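Local coordinates for protein glycosyltransferase (Rickettsia africae, PDB 7MI0) that probably transfers sugar residues from an activated donor to an acceptor, as a two-domain glycosyltransferase of the GT-B type, at residues I214-S219 / N284-S289; D290-A295 / M312-I317. One frame throughout, in Å; residues are numbered along the deposited sequence.

Contact 1: residues I214-S219 / N284-S289; sequences IILMPS and NLYGIS
Leu216 points from strand 214-218 toward helix 282-287 and divides its two methyls between Leu285 and Tyr286. Its CG stands anti to the backbone N (chi1 -173°), which carries both methyls over to the helix. CD1 meets CD2 of Leu285 at 3.8 Å, the two leucine side chains crossing at about a right angle. The other methyl, CD2, lies over one face of the Tyr286 ring, displaced toward the rim, with CD1 of Tyr286 4.2 Å away; it also comes within 3.7 Å of the carbonyl oxygen O of Leu285. Further along the strand the ring of Pro218 crosses the tyrosine side chain about perpendicularly, its CG 3.9 Å from OH of Tyr286. That hydroxyl has its polar partner in Glu308, to which it is hydrogen-bonded.

Strand 214-218 is a central strand of the parallel sheet in the C-terminal Rossmann-like domain of the GT-B fold, and helix 282-287 packs on the sheet just before the chain enters the neighbouring strand 291-294. Leu245 of strand 243-247 also touches both Leu216 and Leu285.

Ser289 turns its hydroxyl back to the helix: OG donates to O of Leu285, in the carbonyl plane. CB of Leu216 packs against this OG, whose bond is made within its own segment. At the start of the strand, Ile214 sets CG1 3.4 Å from O of Ile288, while its CG2 approaches the Ser289 hydroxyl.

Contact 2: residues D290-A295 / M312-I317; sequences DIIISA and MKKLVI
Strands 291-294 and 315-317 run parallel, their axes 4.8 Å apart at closest and inclined by 18°, with Ile291, Ile292 and Ile293 level with Leu315, Val316 and Ile317. Ile292 is gripped through both its N, which donates to O of Leu315 at 2.9 Å, and its O, which accepts from N of Ile317 at 3.0 Å. Beyond it, N of Ser294 donates to O of Ile317, whereas the bond from N of Leu315 to O of Asp290 at the entrance is weak.

These are the two strands of a beta-alpha-beta unit, joined through helix 304-311, in the C-terminal Rossmann-like domain. On the face carrying Ile291, Ile293, Leu315 and Ile317, helix 342-355 covers Ile291 and Ile317. CD1 of Ile317 reaches CG2 of Ile291 at 4.0 Å. Ile293 lies alongside Ile317, pointing the same way; its second torsion (chi2 -68°) turns CD1 toward the neighbouring strand, to 3.8 Å from CB of Ile317.

Across the sheet, Ile292 puts CB 4.2 Å from CG2 of Val316 and CG1 3.8 Å from CB of Lys314. The lysine chain bends at chi2, and NZ is hydrogen-bonded to O of Ser289.

Overall arrangement
The centres of contacts 1 and 2 are about 8 Å apart, both in the C-terminal domain. Along the chain contact 1 is complete before contact 2 begins: helix 282-287 of contact 1 leads directly into strand 291-294 of contact 2. Strands 214-218, 291-294 and 315-319 are consecutive in the six-stranded parallel sheet, whose order 3-2-1-4-5-6 is that of a Rossmann-like domain. Contact 1 thus packs a helix on this sheet, and contact 2 pairs two of its strands. A backbone hydrogen bond from Leu216 N to Ile291 O, 2.9 Å long, links them directly. In GT-B enzymes the C-terminal domain commonly binds the sugar-nucleotide donor, probably so here.

Contact 1: residues I214-S219 / N284-S289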
ATOM      1  N   ILE A 214      13.171  20.014   5.336  1.00 62.52           N
ATOM      2  CA  ILE A 214      12.549  19.544   4.103  1.00 64.87           C
ATOM      3  C   ILE A 214      11.321  18.719   4.461  1.00 63.85           C
ATOM      4  O   ILE A 214      11.417  17.750   5.222  1.00 63.73           O
ATOM      5  CB  ILE A 214      13.533  18.723   3.248  1.00 65.94           C
ATOM      6  CG1 ILE A 214      14.821  19.512   2.979  1.00 64.35           C
ATOM      7  CG2 ILE A 214      12.867  18.262   1.948  1.00 58.79           C
ATOM      8  CD1 ILE A 214      14.601  20.844   2.330  1.00 64.76           C
ATOM      9  N   ILE A 215      10.173  19.097   3.907  1.00 62.04           N
ATOM     10  CA  ILE A 215       8.916  18.392   4.122  1.00 58.38           C
ATOM     11  C   ILE A 215       8.566  17.644   2.846  1.00 60.68           C
ATOM     12  O   ILE A 215       8.367  18.259   1.793  1.00 66.53           O
ATOM     13  CB  ILE A 215       7.788  19.355   4.516  1.00 58.08           C
ATOM     14  CG1 ILE A 215       8.168  20.151   5.760  1.00 52.58           C
ATOM     15  CG2 ILE A 215       6.497  18.586   4.718  1.00 57.12           C
ATOM     16  CD1 ILE A 215       7.206  21.278   6.059  1.00 58.50           C
ATOM     17  N   LEU A 216       8.489  16.324   2.931  1.00 55.00           N
ATOM     18  CA  LEU A 216       8.139  15.499   1.785  1.00 56.67           C
ATOM     19  C   LEU A 216       6.711  15.000   1.947  1.00 58.18           C
ATOM     20  O   LEU A 216       6.386  14.353   2.949  1.00 58.28           O
ATOM     21  CB  LEU A 216       9.097  14.321   1.636  1.00 57.57           C
ATOM     22  CG  LEU A 216       8.900  13.492   0.367  1.00 56.31           C
ATOM     23  CD1 LEU A 216       9.242  14.322  -0.866  1.00 57.47           C
ATOM     24  CD2 LEU A 216       9.740  12.227   0.429  1.00 53.41           C
ATOM     25  N   MET A 217       5.860  15.309   0.972  1.00 58.68           N
ATOM     26  CA  MET A 217       4.563  14.650   0.872  1.00 58.72           C
ATOM     27  C   MET A 217       4.563  13.756  -0.358  1.00 57.07           C
ATOM     28  O   MET A 217       4.305  14.232  -1.475  1.00 58.41           O
ATOM     29  CB  MET A 217       3.418  15.659   0.799  1.00 59.37           C
ATOM     30  CG  MET A 217       2.070  14.974   0.836  1.00 51.60           C
ATOM     31  SD  MET A 217       0.717  16.115   0.578  1.00 72.99           S
ATOM     32  CE  MET A 217      -0.669  14.981   0.623  1.00 69.58           C
ATOM     33  N   PRO A 218       4.867  12.476  -0.218  1.00 57.48           N
ATOM     34  CA  PRO A 218       4.806  11.535  -1.349  1.00 58.14           C
ATOM     35  C   PRO A 218       3.390  10.979  -1.491  1.00 55.31           C
ATOM     36  O   PRO A 218       3.029   9.928  -0.972  1.00 57.39           O
ATOM     37  CB  PRO A 218       5.818  10.458  -0.954  1.00 55.35           C
ATOM     38  CG  PRO A 218       6.241  10.771   0.485  1.00 54.99           C
ATOM     39  CD  PRO A 218       5.312  11.810   1.012  1.00 54.41           C
ATOM     40  N   SER A 219       2.554  11.731  -2.192  1.00 56.59           N
ATOM     41  CA  SER A 219       1.163  11.368  -2.403  1.00 58.56           C
ATOM     42  C   SER A 219       0.805  11.592  -3.859  1.00 64.61           C
ATOM     43  O   SER A 219       1.182  12.609  -4.451  1.00 62.91           O
ATOM     44  CB  SER A 219       0.214  12.188  -1.519  1.00 59.12           C
ATOM     45  OG  SER A 219       0.189  11.707  -0.188  1.00 69.60           O
ATOM     46  N   ASN A 284      16.231   8.263  -2.020  1.00 68.15           N
ATOM     47  CA  ASN A 284      17.017   9.481  -1.851  1.00 68.05           C
ATOM     48  C   ASN A 284      16.144  10.678  -1.507  1.00 66.09           C
ATOM     49  O   ASN A 284      16.626  11.627  -0.881  1.00 66.60           O
ATOM     50  CB  ASN A 284      17.828   9.774  -3.113  1.00 69.32           C
ATOM     51  CG  ASN A 284      18.875   8.713  -3.388  1.00 77.03           C
ATOM     52  OD1 ASN A 284      18.809   8.001  -4.390  1.00 84.87           O
ATOM     53  ND2 ASN A 284      19.848   8.599  -2.492  1.00 73.45           N
ATOM     54  N   LEU A 285      14.871  10.653  -1.893  1.00 66.99           N
ATOM     55  CA  LEU A 285      13.976  11.744  -1.536  1.00 66.98           C
ATOM     56  C   LEU A 285      13.577  11.677  -0.070  1.00 62.20           C
ATOM     57  O   LEU A 285      13.410  12.715   0.579  1.00 60.24           O
ATOM     58  CB  LEU A 285      12.744  11.724  -2.437  1.00 67.23           C
ATOM     59  CG  LEU A 285      12.788  12.823  -3.496  1.00 71.80           C
ATOM     60  CD1 LEU A 285      11.791  12.568  -4.604  1.00 77.14           C
ATOM     61  CD2 LEU A 285      12.527  14.162  -2.840  1.00 70.71           C
ATOM     62  N   TYR A 286      13.410  10.469   0.470  1.00 59.67           N
ATOM     63  CA  TYR A 286      13.217  10.340   1.909  1.00 56.28           C
ATOM     64  C   TYR A 286      14.459  10.804   2.660  1.00 60.64           C
ATOM     65  O   TYR A 286      14.367  11.565   3.631  1.00 59.08           O
ATOM     66  CB  TYR A 286      12.886   8.893   2.276  1.00 53.27           C
ATOM     67  CG  TYR A 286      11.449   8.471   2.043  1.00 53.50           C
ATOM     68  CD1 TYR A 286      10.429   8.909   2.879  1.00 52.42           C
ATOM     69  CD2 TYR A 286      11.116   7.603   1.008  1.00 52.16           C
ATOM     70  CE1 TYR A 286       9.119   8.509   2.680  1.00 52.17           C
ATOM     71  CE2 TYR A 286       9.811   7.200   0.802  1.00 50.44           C
ATOM     72  CZ  TYR A 286       8.818   7.655   1.640  1.00 49.63           C
ATOM     73  OH  TYR A 286       7.520   7.254   1.438  1.00 49.76           O
ATOM     74  N   GLY A 287      15.637  10.369   2.203  1.00 59.09           N
ATOM     75  CA  GLY A 287      16.866  10.683   2.908  1.00 57.63           C
ATOM     76  C   GLY A 287      17.129  12.168   3.046  1.00 63.50           C
ATOM     77  O   GLY A 287      17.710  12.605   4.044  1.00 64.11           O
ATOM     78  N   ILE A 288      16.712  12.965   2.054  1.00 64.98           N
ATOM     79  CA  ILE A 288      16.924  14.410   2.125  1.00 63.93           C
ATOM     80  C   ILE A 288      15.857  15.114   2.941  1.00 58.84           C
ATOM     81  O   ILE A 288      16.001  16.307   3.233  1.00 62.99           O
ATOM     82  CB  ILE A 288      16.971  15.081   0.738  1.00 64.25           C
ATOM     83  CG1 ILE A 288      15.609  14.990   0.043  1.00 66.43           C
ATOM     84  CG2 ILE A 288      18.071  14.470  -0.115  1.00 65.99           C
ATOM     85  CD1 ILE A 288      15.543  15.743  -1.270  1.00 70.43           C
ATOM     86  N   SER A 289      14.803  14.410   3.326  1.00 56.78           N
ATOM     87  CA  SER A 289      13.698  15.011   4.052  1.00 59.31           C
ATOM     88  C   SER A 289      13.846  14.774   5.549  1.00 56.19           C
ATOM     89  O   SER A 289      14.535  13.856   5.998  1.00 57.35           O
ATOM     90  CB  SER A 289      12.364  14.448   3.561  1.00 59.60           C
ATOM     91  OG  SER A 289      12.334  14.395   2.146  1.00 61.11           O
TER

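Contact 2: residues D290-A295 / M312-I317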
ATOM      1  N   ASP A 290      13.184  15.629   6.321  1.00 51.70           N
ATOM      2  CA  ASP A 290      13.123  15.494   7.768  1.00 50.50           C
ATOM      3  C   ASP A 290      11.734  15.150   8.282  1.00 53.45           C
ATOM      4  O   ASP A 290      11.622  14.497   9.321  1.00 55.70           O
ATOM      5  CB  ASP A 290      13.596  16.793   8.439  1.00 57.36           C
ATOM      6  CG  ASP A 290      14.913  17.301   7.872  1.00 62.39           C
ATOM      7  OD1 ASP A 290      15.902  16.534   7.866  1.00 69.01           O
ATOM      8  OD2 ASP A 290      14.956  18.468   7.423  1.00 65.31           O
ATOM      9  N   ILE A 291      10.677  15.561   7.580  1.00 54.03           N
ATOM     10  CA  ILE A 291       9.298  15.312   7.990  1.00 53.98           C
ATOM     11  C   ILE A 291       8.515  14.783   6.794  1.00 53.15           C
ATOM     12  O   ILE A 291       8.554  15.381   5.714  1.00 58.82           O
ATOM     13  CB  ILE A 291       8.636  16.588   8.543  1.00 52.54           C
ATOM     14  CG1 ILE A 291       9.393  17.099   9.768  1.00 46.27           C
ATOM     15  CG2 ILE A 291       7.173  16.331   8.876  1.00 49.71           C
ATOM     16  CD1 ILE A 291       9.075  18.536  10.106  1.00 54.59           C
ATOM     17  N   ILE A 292       7.795  13.675   6.991  1.00 52.20           N
ATOM     18  CA  ILE A 292       6.970  13.058   5.954  1.00 49.51           C
ATOM     19  C   ILE A 292       5.504  13.271   6.302  1.00 51.26           C
ATOM     20  O   ILE A 292       5.120  13.187   7.473  1.00 52.28           O
ATOM     21  CB  ILE A 292       7.272  11.555   5.801  1.00 47.05           C
ATOM     22  CG1 ILE A 292       8.776  11.314   5.719  1.00 49.15           C
ATOM     23  CG2 ILE A 292       6.605  11.011   4.555  1.00 54.39           C
ATOM     24  CD1 ILE A 292       9.423  11.952   4.520  1.00 52.64           C
ATOM     25  N   ILE A 293       4.680  13.527   5.284  1.00 50.28           N
ATOM     26  CA  ILE A 293       3.290  13.924   5.487  1.00 52.08           C
ATOM     27  C   ILE A 293       2.366  12.975   4.735  1.00 56.02           C
ATOM     28  O   ILE A 293       2.510  12.791   3.520  1.00 61.13           O
ATOM     29  CB  ILE A 293       3.028  15.370   5.034  1.00 52.16           C
ATOM     30  CG1 ILE A 293       3.925  16.353   5.792  1.00 52.52           C
ATOM     31  CG2 ILE A 293       1.557  15.720   5.220  1.00 47.80           C
ATOM     32  CD1 ILE A 293       3.612  16.475   7.267  1.00 52.08           C
ATOM     33  N   SER A 294       1.416  12.384   5.455  1.00 54.51           N
ATOM     34  CA  SER A 294       0.204  11.822   4.875  1.00 52.70           C
ATOM     35  C   SER A 294      -0.965  12.626   5.416  1.00 53.35           C
ATOM     36  O   SER A 294      -1.191  12.658   6.631  1.00 49.76           O
ATOM     37  CB  SER A 294       0.029  10.345   5.215  1.00 51.13           C
ATOM     38  OG  SER A 294      -1.333   9.970   5.062  1.00 59.37           O
ATOM     39  N   ALA A 295      -1.698  13.278   4.523  1.00 58.52           N
ATOM     40  CA  ALA A 295      -2.744  14.209   4.918  1.00 54.77           C
ATOM     41  C   ALA A 295      -4.098  13.813   4.346  1.00 58.11           C
ATOM     42  O   ALA A 295      -4.965  14.665   4.153  1.00 63.77           O
ATOM     43  CB  ALA A 295      -2.380  15.629   4.493  1.00 51.78           C
ATOM     44  N   MET A 312      12.700   4.886   7.106  1.00 44.11           N
ATOM     45  CA  MET A 312      13.810   5.770   6.796  1.00 42.35           C
ATOM     46  C   MET A 312      14.211   6.655   7.970  1.00 44.56           C
ATOM     47  O   MET A 312      14.984   7.601   7.777  1.00 46.94           O
ATOM     48  CB  MET A 312      13.466   6.627   5.577  1.00 42.23           C
ATOM     49  CG  MET A 312      13.318   5.835   4.288  1.00 41.61           C
ATOM     50  SD  MET A 312      14.780   4.871   3.841  1.00 49.46           S
ATOM     51  CE  MET A 312      15.986   6.171   3.592  1.00 48.25           C
ATOM     52  N   LYS A 313      13.708   6.366   9.176  1.00 43.45           N
ATOM     53  CA  LYS A 313      14.089   7.079  10.405  1.00 49.17           C
ATOM     54  C   LYS A 313      13.704   8.559  10.341  1.00 44.11           C
ATOM     55  O   LYS A 313      14.483   9.443  10.702  1.00 44.36           O
ATOM     56  CB  LYS A 313      15.589   6.923  10.707  1.00 40.45           C
ATOM     57  CG  LYS A 313      16.037   5.519  11.097  1.00 40.13           C
ATOM     58  CD  LYS A 313      17.546   5.455  11.340  1.00 47.87           C
ATOM     59  CE  LYS A 313      17.953   4.173  12.066  1.00 55.73           C
ATOM     60  NZ  LYS A 313      19.417   4.091  12.341  1.00 65.25           N
ATOM     61  N   LYS A 314      12.478   8.827   9.899  1.00 43.63           N
ATOM     62  CA  LYS A 314      11.981  10.187   9.748  1.00 47.78           C
ATOM     63  C   LYS A 314      10.895  10.492  10.774  1.00 42.57           C
ATOM     64  O   LYS A 314      10.300   9.595  11.373  1.00 38.50           O
ATOM     65  CB  LYS A 314      11.435  10.409   8.332  1.00 45.10           C
ATOM     66  CG  LYS A 314      12.455  10.143   7.247  1.00 46.40           C
ATOM     67  CD  LYS A 314      13.692  11.006   7.450  1.00 49.78           C
ATOM     68  CE  LYS A 314      14.837  10.532   6.569  1.00 53.09           C
ATOM     69  NZ  LYS A 314      15.990  11.469   6.569  1.00 63.60           N
ATOM     70  N   LEU A 315      10.648  11.782  10.982  1.00 40.10           N
ATOM     71  CA  LEU A 315       9.477  12.203  11.739  1.00 43.83           C
ATOM     72  C   LEU A 315       8.268  12.150  10.817  1.00 48.85           C
ATOM     73  O   LEU A 315       8.252  12.802   9.767  1.00 51.07           O
ATOM     74  CB  LEU A 315       9.670  13.606  12.306  1.00 47.29           C
ATOM     75  CG  LEU A 315      10.743  13.756  13.385  1.00 45.56           C
ATOM     76  CD1 LEU A 315      10.712  15.163  13.958  1.00 46.21           C
ATOM     77  CD2 LEU A 315      10.574  12.707  14.487  1.00 40.08           C
ATOM     78  N   VAL A 316       7.263  11.366  11.200  1.00 47.63           N
ATOM     79  CA  VAL A 316       6.125  11.049  10.342  1.00 46.20           C
ATOM     80  C   VAL A 316       4.860  11.644  10.946  1.00 46.51           C
ATOM     81  O   VAL A 316       4.589  11.467  12.140  1.00 46.86           O
ATOM     82  CB  VAL A 316       5.972   9.529  10.151  1.00 46.99           C
ATOM     83  CG1 VAL A 316       4.575   9.200   9.656  1.00 45.53           C
ATOM     84  CG2 VAL A 316       7.028   9.008   9.182  1.00 41.50           C
ATOM     85  N   ILE A 317       4.086  12.334  10.114  1.00 48.05           N
ATOM     86  CA  ILE A 317       2.823  12.946  10.505  1.00 47.88           C
ATOM     87  C   ILE A 317       1.743  12.414   9.569  1.00 51.62           C
ATOM     88  O   ILE A 317       1.815  12.626   8.352  1.00 52.86           O
ATOM     89  CB  ILE A 317       2.902  14.478  10.441  1.00 49.84           C
ATOM     90  CG1 ILE A 317       3.991  15.002  11.372  1.00 42.76           C
ATOM     91  CG2 ILE A 317       1.572  15.097  10.782  1.00 48.68           C
ATOM     92  CD1 ILE A 317       4.089  16.513  11.382  1.00 49.47           C
TER